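Local coordinates for protein activating signal cointegrator 1 complex subunit 2 (Homo sapiens, PDB 6YXQ) that binds K63-linked polyubiquitin and thereby recruits ASCC3 and ALKBH3 to sites of DNA damage, and also takes part in the rescue of stalled ribosomes, at residues Y281-F286 with E325-I330; Q356-L361 with A397-A402; D370-F375 with S405-V410; L383-Q386 with V390-E393. All coordinates share one frame; numbering follows the deposited sequence.

Contact 1 of 4, residues Y281-F286 with E325-I330; sequences YRLASF and EIFHII
Leu283 meets Ile326 and Phe327 where helix 279-300 and helix 306-340 pack as an antiparallel helical hairpin in the mainly helical N-terminal part of the protein. The contact is buried and wholly apolar, and Leu283 is the one residue of 281-286 that makes it. Its CB points to helix 306-340. CG is placed between the backbone N and the carbonyl carbon, chi1 84°, and comes to the edge of the Phe327 ring, near the ring plane. There the chain forks. Leu283 CD1 lies alongside the root of the phenylalanine, 4.2 Å from Phe327 CB. Leu283 CD2 turns to Ile326 instead, 4.0 Å from its branch methyl Ile326 CG2. One leucine thus fills the notch between two consecutive residues, with a methyl for each side chain. Phe327 keeps its ring beside the leucine through a first torsion of -173°, which sets CG opposite the backbone N. The same ring meets Tyr371 and Phe367 edge-to-face, so the hairpin adjoins an aromatic cluster, while Ile326 also touches Leu260 and Trp261 of helix 243-266. On 281-286 itself, Ser285 OG gives a hydrogen bond of 2.6 Å to Tyr281 O, which already accepts from Ser285 N. That hydroxyl oxygen also lies 3.8 Å above the centre of the Tyr281 ring. Back at the interface, Leu283 CD2 ends 4.1 Å from the backbone atom Phe327 N.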
loop_
_atom_site.group_PDB
_atom_site.type_symbol
_atom_site.label_atom_id
_atom_site.label_comp_id
_atom_site.label_asym_id
_atom_site.label_seq_id
_atom_site.Cartn_x
_atom_site.Cartn_y
_atom_site.Cartn_z
ATOM N N TYR B 281 20.465 2.867 21.492
ATOM C CA TYR B 281 21.917 2.873 21.361
ATOM C C TYR B 281 22.345 2.412 19.974
ATOM O O TYR B 281 23.292 2.962 19.392
ATOM C CB TYR B 281 22.568 1.990 22.428
ATOM C CG TYR B 281 24.044 1.773 22.165
ATOM C CD1 TYR B 281 24.946 2.824 22.271
ATOM C CD2 TYR B 281 24.529 0.534 21.768
ATOM C CE1 TYR B 281 26.292 2.645 22.010
ATOM C CE2 TYR B 281 25.877 0.344 21.504
ATOM C CZ TYR B 281 26.752 1.403 21.628
ATOM O OH TYR B 281 28.091 1.223 21.366
ATOM N N ARG B 282 21.664 1.405 19.427
ATOM C CA ARG B 282 22.083 0.865 18.140
ATOM C C ARG B 282 21.983 1.916 17.044
ATOM O O ARG B 282 22.890 2.048 16.215
ATOM C CB ARG B 282 21.261 -0.373 17.796
ATOM C CG ARG B 282 21.824 -1.661 18.389
ATOM C CD ARG B 282 23.210 -1.956 17.852
ATOM N NE ARG B 282 23.178 -2.477 16.485
ATOM C CZ ARG B 282 22.923 -3.744 16.172
ATOM N NH1 ARG B 282 22.669 -4.630 17.129
ATOM N NH2 ARG B 282 22.919 -4.128 14.900
ATOM N N LEU B 283 20.916 2.715 17.051
ATOM C CA LEU B 283 20.798 3.725 16.009
ATOM C C LEU B 283 21.690 4.921 16.289
ATOM O O LEU B 283 22.175 5.547 15.346
ATOM C CB LEU B 283 19.338 4.151 15.818
ATOM C CG LEU B 283 18.643 5.212 16.660
ATOM C CD1 LEU B 283 18.890 6.599 16.116
ATOM C CD2 LEU B 283 17.160 4.915 16.650
ATOM N N ALA B 284 21.950 5.231 17.558
ATOM C CA ALA B 284 22.900 6.294 17.866
ATOM C C ALA B 284 24.295 5.950 17.347
ATOM O O ALA B 284 24.945 6.763 16.670
ATOM C CB ALA B 284 22.930 6.542 19.372
ATOM N N SER B 285 24.768 4.739 17.645
ATOM C CA SER B 285 26.102 4.357 17.200
ATOM C C SER B 285 26.150 4.170 15.691
ATOM O O SER B 285 27.166 4.484 15.059
ATOM C CB SER B 285 26.553 3.091 17.915
ATOM O OG SER B 285 25.448 2.250 18.131
ATOM N N PHE B 286 25.067 3.658 15.093
ATOM C CA PHE B 286 25.005 3.605 13.639
ATOM C C PHE B 286 25.114 4.995 13.044
ATOM O O PHE B 286 25.800 5.191 12.039
ATOM C CB PHE B 286 23.708 2.946 13.176
ATOM C CG PHE B 286 23.469 3.076 11.698
ATOM C CD1 PHE B 286 24.046 2.182 10.811
ATOM C CD2 PHE B 286 22.682 4.098 11.194
ATOM C CE1 PHE B 286 23.839 2.302 9.451
ATOM C CE2 PHE B 286 22.473 4.226 9.830
ATOM C CZ PHE B 286 23.052 3.327 8.959
ATOM N N GLU B 325 14.042 11.182 15.001
ATOM C CA GLU B 325 12.633 11.158 15.375
ATOM C C GLU B 325 12.243 9.800 15.950
ATOM O O GLU B 325 11.489 9.726 16.926
ATOM C CB GLU B 325 11.767 11.524 14.171
ATOM C CG GLU B 325 12.008 12.951 13.701
ATOM C CD GLU B 325 11.159 13.354 12.512
ATOM O OE1 GLU B 325 10.864 12.486 11.661
ATOM O OE2 GLU B 325 10.795 14.548 12.430
ATOM N N ILE B 326 12.762 8.716 15.368
ATOM C CA ILE B 326 12.545 7.389 15.938
ATOM C C ILE B 326 13.075 7.336 17.366
ATOM O O ILE B 326 12.387 6.876 18.296
ATOM C CB ILE B 326 13.206 6.319 15.048
ATOM C CG1 ILE B 326 12.474 6.214 13.713
ATOM C CG2 ILE B 326 13.218 4.968 15.735
ATOM C CD1 ILE B 326 13.220 5.422 12.676
ATOM N N PHE B 327 14.323 7.790 17.551
ATOM C CA PHE B 327 14.941 7.818 18.875
ATOM C C PHE B 327 14.046 8.527 19.881
ATOM O O PHE B 327 13.769 8.007 20.972
ATOM C CB PHE B 327 16.305 8.506 18.797
ATOM C CG PHE B 327 17.102 8.453 20.081
ATOM C CD1 PHE B 327 16.861 9.358 21.110
ATOM C CD2 PHE B 327 18.114 7.519 20.243
ATOM C CE1 PHE B 327 17.599 9.319 22.284
ATOM C CE2 PHE B 327 18.863 7.478 21.413
ATOM C CZ PHE B 327 18.605 8.375 22.436
ATOM N N HIS B 328 13.572 9.720 19.522
ATOM C CA HIS B 328 12.773 10.475 20.475
ATOM C C HIS B 328 11.412 9.836 20.714
ATOM O O HIS B 328 10.893 9.905 21.832
ATOM C CB HIS B 328 12.595 11.915 20.020
ATOM C CG HIS B 328 11.914 12.762 21.042
ATOM N ND1 HIS B 328 10.598 13.152 20.927
ATOM C CD2 HIS B 328 12.354 13.258 22.222
ATOM C CE1 HIS B 328 10.262 13.867 21.987
ATOM N NE2 HIS B 328 11.308 13.947 22.788
ATOM N N ILE B 329 10.812 9.223 19.689
ATOM C CA ILE B 329 9.522 8.564 19.879
ATOM C C ILE B 329 9.653 7.454 20.914
ATOM O O ILE B 329 8.829 7.333 21.834
ATOM C CB ILE B 329 8.985 8.034 18.536
ATOM C CG1 ILE B 329 8.520 9.181 17.648
ATOM C CG2 ILE B 329 7.835 7.076 18.746
ATOM C CD1 ILE B 329 8.207 8.752 16.233
ATOM N N ILE B 330 10.718 6.652 20.798
ATOM C CA ILE B 330 10.933 5.558 21.747
ATOM C C ILE B 330 11.188 6.104 23.149
ATOM O O ILE B 330 10.606 5.633 24.143
ATOM C CB ILE B 330 12.094 4.663 21.287
ATOM C CG1 ILE B 330 11.804 4.057 19.918
ATOM C CG2 ILE B 330 12.326 3.572 22.300
ATOM C CD1 ILE B 330 12.950 3.270 19.360
#

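Contact 2 of 4, residues Q356-L361 with A397-A402; sequences QIFSSL and AYILQA
Phe358 packs against Ile399 where helix 348-359 and helix 394-408, running in roughly the same direction, lie side by side in the C-terminal helical bundle of the chain. This is the buried half of the contact. It is the root of the phenylalanine, not its ring, that does most of the touching: Phe358 CB is 3.9 Å from Ile399 CD1 and also has Ile399 CG1 and CG2 close by, so three atoms of the isoleucine come near one carbon. The ring itself, its CG beside the backbone N at chi1 -81°, leads away from helix 394-408 toward Leu331 and Tyr371, and Ile399 CG2 approaches it obliquely. Val377 of helix 377-387 touches both side chains and closes this apolar patch.

The other half is the solvent side, partly exposed, and rests on one close approach. Here the pair is Ser359 and Tyr398, whose phenol reaches across so that its hydroxyl end comes alongside the serine; Ser359 CB lies at the ring edge, near the ring plane. The hydroxyl Ser359 OG is turned back to its own helix instead, giving Gln356 O a hydrogen bond of 2.7 Å; Gln356 O accepts from Ser360 N too. Within 397-402 the two halves are joined: Ile399 CG1 stands 3.6 Å above one face of the Tyr398 ring, offset toward its rim. At the outer end Tyr398 OH stops 3.7 Å from Ser359 CB.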
loop_
_atom_site.group_PDB
_atom_site.type_symbol
_atom_site.label_atom_id
_atom_site.label_comp_id
_atom_site.label_asym_id
_atom_site.label_seq_id
_atom_site.Cartn_x
_atom_site.Cartn_y
_atom_site.Cartn_z
ATOM N N GLN B 356 20.215 5.754 31.913
ATOM C CA GLN B 356 21.031 4.689 31.342
ATOM C C GLN B 356 21.184 4.864 29.837
ATOM O O GLN B 356 22.292 4.749 29.290
ATOM C CB GLN B 356 20.399 3.337 31.667
ATOM C CG GLN B 356 21.162 2.137 31.146
ATOM C CD GLN B 356 20.899 0.889 31.964
ATOM O OE1 GLN B 356 20.876 0.929 33.196
ATOM N NE2 GLN B 356 20.690 -0.228 31.281
ATOM N N ILE B 357 20.070 5.132 29.149
ATOM C CA ILE B 357 20.117 5.311 27.702
ATOM C C ILE B 357 21.133 6.380 27.336
ATOM O O ILE B 357 21.929 6.203 26.405
ATOM C CB ILE B 357 18.722 5.654 27.147
ATOM C CG1 ILE B 357 17.807 4.435 27.182
ATOM C CG2 ILE B 357 18.826 6.162 25.720
ATOM C CD1 ILE B 357 16.399 4.740 26.737
ATOM N N PHE B 358 21.142 7.499 28.069
ATOM C CA PHE B 358 22.069 8.561 27.665
ATOM C C PHE B 358 23.510 8.282 28.097
ATOM O O PHE B 358 24.458 8.610 27.360
ATOM C CB PHE B 358 21.576 9.910 28.181
ATOM C CG PHE B 358 20.513 10.513 27.305
ATOM C CD1 PHE B 358 20.856 11.230 26.174
ATOM C CD2 PHE B 358 19.168 10.313 27.580
ATOM C CE1 PHE B 358 19.879 11.766 25.356
ATOM C CE2 PHE B 358 18.193 10.845 26.763
ATOM C CZ PHE B 358 18.547 11.572 25.653
ATOM N N SER B 359 23.693 7.655 29.260
ATOM C CA SER B 359 25.026 7.239 29.671
ATOM C C SER B 359 25.663 6.311 28.646
ATOM O O SER B 359 26.890 6.311 28.486
ATOM C CB SER B 359 24.952 6.551 31.031
ATOM O OG SER B 359 24.318 5.285 30.916
ATOM N N SER B 360 24.855 5.514 27.947
ATOM C CA SER B 360 25.424 4.566 26.998
ATOM C C SER B 360 25.855 5.215 25.691
ATOM O O SER B 360 26.515 4.553 24.879
ATOM C CB SER B 360 24.438 3.427 26.711
ATOM O OG SER B 360 23.147 3.904 26.365
ATOM N N LEU B 361 25.520 6.489 25.465
ATOM C CA LEU B 361 25.906 7.147 24.223
ATOM C C LEU B 361 26.555 8.507 24.457
ATOM O O LEU B 361 26.642 9.309 23.522
ATOM C CB LEU B 361 24.704 7.287 23.286
ATOM C CG LEU B 361 23.346 7.681 23.860
ATOM C CD1 LEU B 361 23.314 9.145 24.303
ATOM C CD2 LEU B 361 22.273 7.422 22.816
ATOM N N ALA B 397 24.159 15.868 35.510
ATOM C CA ALA B 397 25.155 16.855 35.095
ATOM C C ALA B 397 26.031 16.339 33.958
ATOM O O ALA B 397 26.168 16.998 32.917
ATOM C CB ALA B 397 26.014 17.258 36.296
ATOM N N TYR B 398 26.618 15.150 34.134
ATOM C CA TYR B 398 27.528 14.615 33.124
ATOM C C TYR B 398 26.874 14.572 31.749
ATOM O O TYR B 398 27.493 14.969 30.753
ATOM C CB TYR B 398 28.033 13.229 33.538
ATOM C CG TYR B 398 26.994 12.124 33.567
ATOM C CD1 TYR B 398 26.056 12.054 34.583
ATOM C CD2 TYR B 398 26.976 11.135 32.592
ATOM C CE1 TYR B 398 25.115 11.047 34.616
ATOM C CE2 TYR B 398 26.040 10.120 32.615
ATOM C CZ TYR B 398 25.111 10.079 33.632
ATOM O OH TYR B 398 24.176 9.064 33.674
ATOM N N ILE B 399 25.607 14.148 31.683
ATOM C CA ILE B 399 24.906 14.089 30.400
ATOM C C ILE B 399 24.941 15.450 29.715
ATOM O O ILE B 399 25.316 15.571 28.540
ATOM C CB ILE B 399 23.465 13.590 30.593
ATOM C CG1 ILE B 399 23.458 12.117 31.009
ATOM C CG2 ILE B 399 22.675 13.779 29.315
ATOM C CD1 ILE B 399 22.170 11.651 31.648
ATOM N N LEU B 400 24.602 16.503 30.459
ATOM C CA LEU B 400 24.633 17.837 29.871
ATOM C C LEU B 400 26.050 18.215 29.464
ATOM O O LEU B 400 26.257 18.773 28.376
ATOM C CB LEU B 400 24.054 18.863 30.843
ATOM C CG LEU B 400 22.540 18.760 31.055
ATOM C CD1 LEU B 400 22.114 19.545 32.281
ATOM C CD2 LEU B 400 21.798 19.245 29.820
ATOM N N GLN B 401 27.047 17.876 30.297
ATOM C CA GLN B 401 28.409 18.233 29.923
ATOM C C GLN B 401 28.878 17.410 28.738
ATOM O O GLN B 401 29.784 17.843 28.012
ATOM C CB GLN B 401 29.379 18.094 31.102
ATOM C CG GLN B 401 30.767 18.683 30.768
ATOM C CD GLN B 401 31.401 19.478 31.905
ATOM O OE1 GLN B 401 32.172 18.936 32.695
ATOM N NE2 GLN B 401 31.105 20.778 31.966
ATOM N N ALA B 402 28.249 16.257 28.497
ATOM C CA ALA B 402 28.458 15.584 27.225
ATOM C C ALA B 402 27.924 16.447 26.091
ATOM O O ALA B 402 28.672 16.844 25.186
ATOM C CB ALA B 402 27.786 14.212 27.236
#

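Contact 3 of 4, residues D370-F375 with S405-V410; sequences DYDALF and SAWEGV
The indole of Trp407 is met at its edge, in the ring plane, by Asp372 CB and Ala373 CA, while Asp372 OD2 and Ala373 CB come in obliquely. This is a surface helix-helix contact of the C-terminal bundle, joining the last turn of helix 365-374 to the end of helix 394-408. The carboxylate of Asp372 stands almost upright against the indole, the two planes 82° apart. Trp407 NE1 gives its N-H to Asp372 OD2 at 3.1 Å, on the anti side of that oxygen and 19° out of the carboxylate plane. The bond is noticeably bent, with an N-H...O angle of 137°. The acid can reach the indole because its CG lies opposite the backbone N and its CB already points to helix 394-408. Its second oxygen, OD1, accepts from Val377 N at the start of the next helix, so one carboxylate links three helices and is held in its rotation from both ends. The benzo part of the indole does the apolar work, Trp407 CZ2 lying 3.6 Å from Ala373 CB. A leucine in place of Trp407 would probably leave Asp372 OD2 without its N-H donor and open a gap beside Ala373. Arg369 also touches the tryptophan. Farther along the six-membered ring, Trp407 CH2 is 3.7 Å from Ala373 CB.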
loop_
_atom_site.group_PDB
_atom_site.type_symbol
_atom_site.label_atom_id
_atom_site.label_comp_id
_atom_site.label_asym_id
_atom_site.label_seq_id
_atom_site.Cartn_x
_atom_site.Cartn_y
_atom_site.Cartn_z
ATOM N N ASP B 370 23.660 16.633 16.932
ATOM C CA ASP B 370 22.513 16.741 16.030
ATOM C C ASP B 370 21.201 16.424 16.748
ATOM O O ASP B 370 20.193 17.135 16.580
ATOM C CB ASP B 370 22.713 15.798 14.839
ATOM C CG ASP B 370 23.914 16.180 13.973
ATOM O OD1 ASP B 370 24.537 17.241 14.214
ATOM O OD2 ASP B 370 24.246 15.404 13.053
ATOM N N TYR B 371 21.197 15.355 17.551
ATOM C CA TYR B 371 20.001 14.986 18.298
ATOM C C TYR B 371 19.585 16.089 19.259
ATOM O O TYR B 371 18.394 16.368 19.405
ATOM C CB TYR B 371 20.225 13.685 19.070
ATOM C CG TYR B 371 19.077 13.370 20.000
ATOM C CD1 TYR B 371 17.893 12.846 19.507
ATOM C CD2 TYR B 371 19.164 13.620 21.360
ATOM C CE1 TYR B 371 16.832 12.572 20.338
ATOM C CE2 TYR B 371 18.104 13.347 22.201
ATOM C CZ TYR B 371 16.939 12.820 21.681
ATOM O OH TYR B 371 15.870 12.542 22.501
ATOM N N ASP B 372 20.547 16.689 19.964
ATOM C CA ASP B 372 20.235 17.802 20.848
ATOM C C ASP B 372 19.715 18.996 20.061
ATOM O O ASP B 372 18.813 19.706 20.522
ATOM C CB ASP B 372 21.473 18.191 21.648
ATOM C CG ASP B 372 21.182 19.256 22.677
ATOM O OD1 ASP B 372 20.387 18.989 23.604
ATOM O OD2 ASP B 372 21.740 20.366 22.550
ATOM N N ALA B 373 20.273 19.235 18.872
ATOM C CA ALA B 373 19.775 20.324 18.042
ATOM C C ALA B 373 18.302 20.129 17.714
ATOM O O ALA B 373 17.535 21.100 17.684
ATOM C CB ALA B 373 20.603 20.435 16.763
ATOM N N LEU B 374 17.885 18.880 17.481
ATOM C CA LEU B 374 16.490 18.647 17.092
ATOM C C LEU B 374 15.543 18.475 18.287
ATOM O O LEU B 374 14.512 19.148 18.360
ATOM C CB LEU B 374 16.389 17.438 16.160
ATOM C CG LEU B 374 15.075 17.325 15.389
ATOM C CD1 LEU B 374 14.921 18.473 14.407
ATOM C CD2 LEU B 374 15.018 15.998 14.663
ATOM N N PHE B 375 15.853 17.566 19.213
ATOM C CA PHE B 375 15.103 17.378 20.457
ATOM C C PHE B 375 16.031 17.708 21.618
ATOM O O PHE B 375 16.751 16.823 22.108
ATOM C CB PHE B 375 14.597 15.945 20.605
ATOM C CG PHE B 375 13.808 15.437 19.434
ATOM C CD1 PHE B 375 12.431 15.566 19.404
ATOM C CD2 PHE B 375 14.438 14.788 18.386
ATOM C CE1 PHE B 375 11.699 15.077 18.342
ATOM C CE2 PHE B 375 13.710 14.296 17.319
ATOM C CZ PHE B 375 12.343 14.444 17.293
ATOM N N SER B 405 30.065 19.484 25.334
ATOM C CA SER B 405 31.318 19.217 24.639
ATOM C C SER B 405 31.063 18.709 23.227
ATOM O O SER B 405 31.839 19.016 22.315
ATOM C CB SER B 405 32.169 18.231 25.434
ATOM O OG SER B 405 32.048 16.934 24.899
ATOM N N ALA B 406 29.952 17.996 23.018
ATOM C CA ALA B 406 29.598 17.549 21.675
ATOM C C ALA B 406 29.477 18.728 20.722
ATOM O O ALA B 406 29.942 18.672 19.578
ATOM C CB ALA B 406 28.294 16.759 21.712
ATOM N N TRP B 407 28.857 19.814 21.181
ATOM C CA TRP B 407 28.813 21.017 20.361
ATOM C C TRP B 407 30.193 21.652 20.262
ATOM O O TRP B 407 30.631 22.041 19.171
ATOM C CB TRP B 407 27.797 21.999 20.940
ATOM C CG TRP B 407 26.362 21.608 20.705
ATOM C CD1 TRP B 407 25.611 20.738 21.446
ATOM C CD2 TRP B 407 25.508 22.086 19.662
ATOM N NE1 TRP B 407 24.340 20.644 20.922
ATOM C CE2 TRP B 407 24.255 21.463 19.827
ATOM C CE3 TRP B 407 25.681 22.981 18.603
ATOM C CZ2 TRP B 407 23.185 21.708 18.974
ATOM C CZ3 TRP B 407 24.618 23.223 17.758
ATOM C CH2 TRP B 407 23.388 22.590 17.946
ATOM N N GLU B 408 30.919 21.709 21.383
ATOM C CA GLU B 408 32.161 22.472 21.420
ATOM C C GLU B 408 33.229 21.879 20.514
ATOM O O GLU B 408 34.180 22.582 20.155
ATOM C CB GLU B 408 32.674 22.573 22.857
ATOM C CG GLU B 408 31.856 23.519 23.736
ATOM C CD GLU B 408 32.592 23.927 25.002
ATOM O OE1 GLU B 408 32.640 25.142 25.301
ATOM O OE2 GLU B 408 33.128 23.030 25.693
ATOM N N GLY B 409 33.088 20.612 20.125
ATOM C CA GLY B 409 34.040 20.020 19.204
ATOM C C GLY B 409 34.017 20.652 17.827
ATOM O O GLY B 409 35.055 20.737 17.164
ATOM N N VAL B 410 32.849 21.118 17.382
ATOM C CA VAL B 410 32.693 21.662 16.037
ATOM C C VAL B 410 32.570 23.178 16.137
ATOM O O VAL B 410 32.189 23.718 17.183
ATOM C CB VAL B 410 31.471 21.034 15.318
ATOM C CG1 VAL B 410 30.161 21.526 15.929
ATOM C CG2 VAL B 410 31.506 21.299 13.813
#

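Contact 4 of 4, residues L383-Q386 with V390-E393; sequences LLQQ and VLDE
Gln385 NE2 faces two acceptors, a water and the carboxylate oxygen Glu393 OE1, across the short interhelical loop between helix 377-387 and helix 394-408. The water probably bridges Gln385 NE2 to Asp392 O, accepting from the amide and donating to the loop backbone, though its very close placement is doubtful at 2.7 Å resolution. Gln385 NE2 to Glu393 OE1 is a weak bond, 3.4 Å with an N-H...O angle of 145°, and the amide and carboxylate planes are turned 63° from each other. Glu393 starts with its CB pointing away from the helix and bends at its second torsion, chi2 -86°, which brings the carboxylate back to the amide. The negative charge would probably favour having the NH2 side of the glutamine amide turned its way.

Beside the polar part is an apolar one. The CB of Leu391 points from the loop to the helix, and the residue lays a single methyl, CD2, against it. Leu391 CD2 is 3.7 Å from Gln385 CG, and Leu384 CB lies 4.2 Å from the same Leu391 CD2. The side chains of Gln385 and Leu391 cross at about a right angle, so the methyl meets the near part of the glutamine while the amide passes on to its polar partners. Leu384 also joins the loop to the rest of the bundle, touching Leu336 and Ile339 of helix 306-340. At the backbone, Leu391 CD2 comes within 3.8 Å of Gln385 CA.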
loop_
_atom_site.group_PDB
_atom_site.type_symbol
_atom_site.label_atom_id
_atom_site.label_comp_id
_atom_site.label_asym_id
_atom_site.label_seq_id
_atom_site.Cartn_x
_atom_site.Cartn_y
_atom_site.Cartn_z
ATOM N N LEU B 383 12.085 17.578 32.696
ATOM C CA LEU B 383 10.863 16.819 32.954
ATOM C C LEU B 383 11.067 15.830 34.095
ATOM O O LEU B 383 10.258 15.757 35.030
ATOM C CB LEU B 383 10.420 16.081 31.693
ATOM C CG LEU B 383 9.997 16.929 30.504
ATOM C CD1 LEU B 383 9.570 16.031 29.360
ATOM C CD2 LEU B 383 8.878 17.846 30.919
ATOM N N LEU B 384 12.148 15.050 34.026
ATOM C CA LEU B 384 12.468 14.139 35.116
ATOM C C LEU B 384 12.683 14.897 36.414
ATOM O O LEU B 384 12.222 14.469 37.477
ATOM C CB LEU B 384 13.709 13.319 34.770
ATOM C CG LEU B 384 13.861 12.906 33.312
ATOM C CD1 LEU B 384 15.280 12.477 33.071
ATOM C CD2 LEU B 384 12.902 11.791 32.960
ATOM N N GLN B 385 13.391 16.026 36.348
ATOM C CA GLN B 385 13.692 16.781 37.562
ATOM C C GLN B 385 12.422 17.350 38.191
ATOM O O GLN B 385 12.310 17.412 39.419
ATOM C CB GLN B 385 14.694 17.895 37.254
ATOM C CG GLN B 385 16.115 17.403 36.973
ATOM C CD GLN B 385 17.086 18.530 36.635
ATOM O OE1 GLN B 385 16.782 19.406 35.823
ATOM N NE2 GLN B 385 18.263 18.505 37.254
ATOM N N GLN B 386 11.460 17.769 37.365
ATOM C CA GLN B 386 10.184 18.261 37.873
ATOM C C GLN B 386 9.373 17.133 38.492
ATOM O O GLN B 386 8.762 17.305 39.553
ATOM C CB GLN B 386 9.371 18.907 36.748
ATOM C CG GLN B 386 9.871 20.245 36.228
ATOM C CD GLN B 386 9.178 20.643 34.925
ATOM O OE1 GLN B 386 8.126 20.102 34.576
ATOM N NE2 GLN B 386 9.775 21.582 34.197
ATOM N N VAL B 390 12.983 14.353 44.346
ATOM C CA VAL B 390 14.306 14.272 44.955
ATOM C C VAL B 390 15.380 13.964 43.916
ATOM O O VAL B 390 16.071 12.945 43.990
ATOM C CB VAL B 390 14.279 13.243 46.102
ATOM C CG1 VAL B 390 13.944 11.804 45.592
ATOM C CG2 VAL B 390 15.566 13.281 46.917
ATOM N N LEU B 391 15.583 14.867 42.957
ATOM C CA LEU B 391 16.550 14.627 41.884
ATOM C C LEU B 391 17.635 15.697 41.916
ATOM O O LEU B 391 17.387 16.859 41.571
ATOM C CB LEU B 391 15.879 14.574 40.514
ATOM C CG LEU B 391 16.805 13.908 39.483
ATOM C CD1 LEU B 391 17.161 12.491 39.915
ATOM C CD2 LEU B 391 16.160 13.889 38.121
ATOM N N ASP B 392 18.844 15.289 42.304
ATOM C CA ASP B 392 19.991 16.178 42.390
ATOM C C ASP B 392 20.679 16.317 41.036
ATOM O O ASP B 392 20.562 15.465 40.152
ATOM C CB ASP B 392 20.994 15.674 43.427
ATOM C CG ASP B 392 21.207 14.178 43.344
ATOM O OD1 ASP B 392 20.229 13.457 43.062
ATOM O OD2 ASP B 392 22.346 13.717 43.570
ATOM N N GLU B 393 21.412 17.422 40.889
ATOM C CA GLU B 393 22.128 17.687 39.650
ATOM C C GLU B 393 23.161 16.611 39.365
ATOM O O GLU B 393 23.503 16.373 38.202
ATOM C CB GLU B 393 22.792 19.059 39.728
ATOM C CG GLU B 393 21.800 20.203 39.697
ATOM C CD GLU B 393 21.446 20.598 38.285
ATOM O OE1 GLU B 393 20.338 21.135 38.077
ATOM O OE2 GLU B 393 22.278 20.368 37.380
HETATM O O HOH W 1 19.156 16.345 38.133
#

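From the N terminus, contact 1 comes first: it closes the hairpin of helices 279-300 and 306-340 before any of the others opens. The next two cross. Residues 356-361 and 370-375 each reach forward to helix 394-408, contact 2 at 397-402 and contact 3 at 405-410, so their segments alternate. Contact 4 spans the short loop after helix 377-387 and falls within the loops of both. Contacts 1 to 3 also touch one another: Phe327 packs on Leu361, and Tyr371 on both Phe327 and Phe358. Together they bind the final helices to the hairpin of helices 279-300 and 306-340.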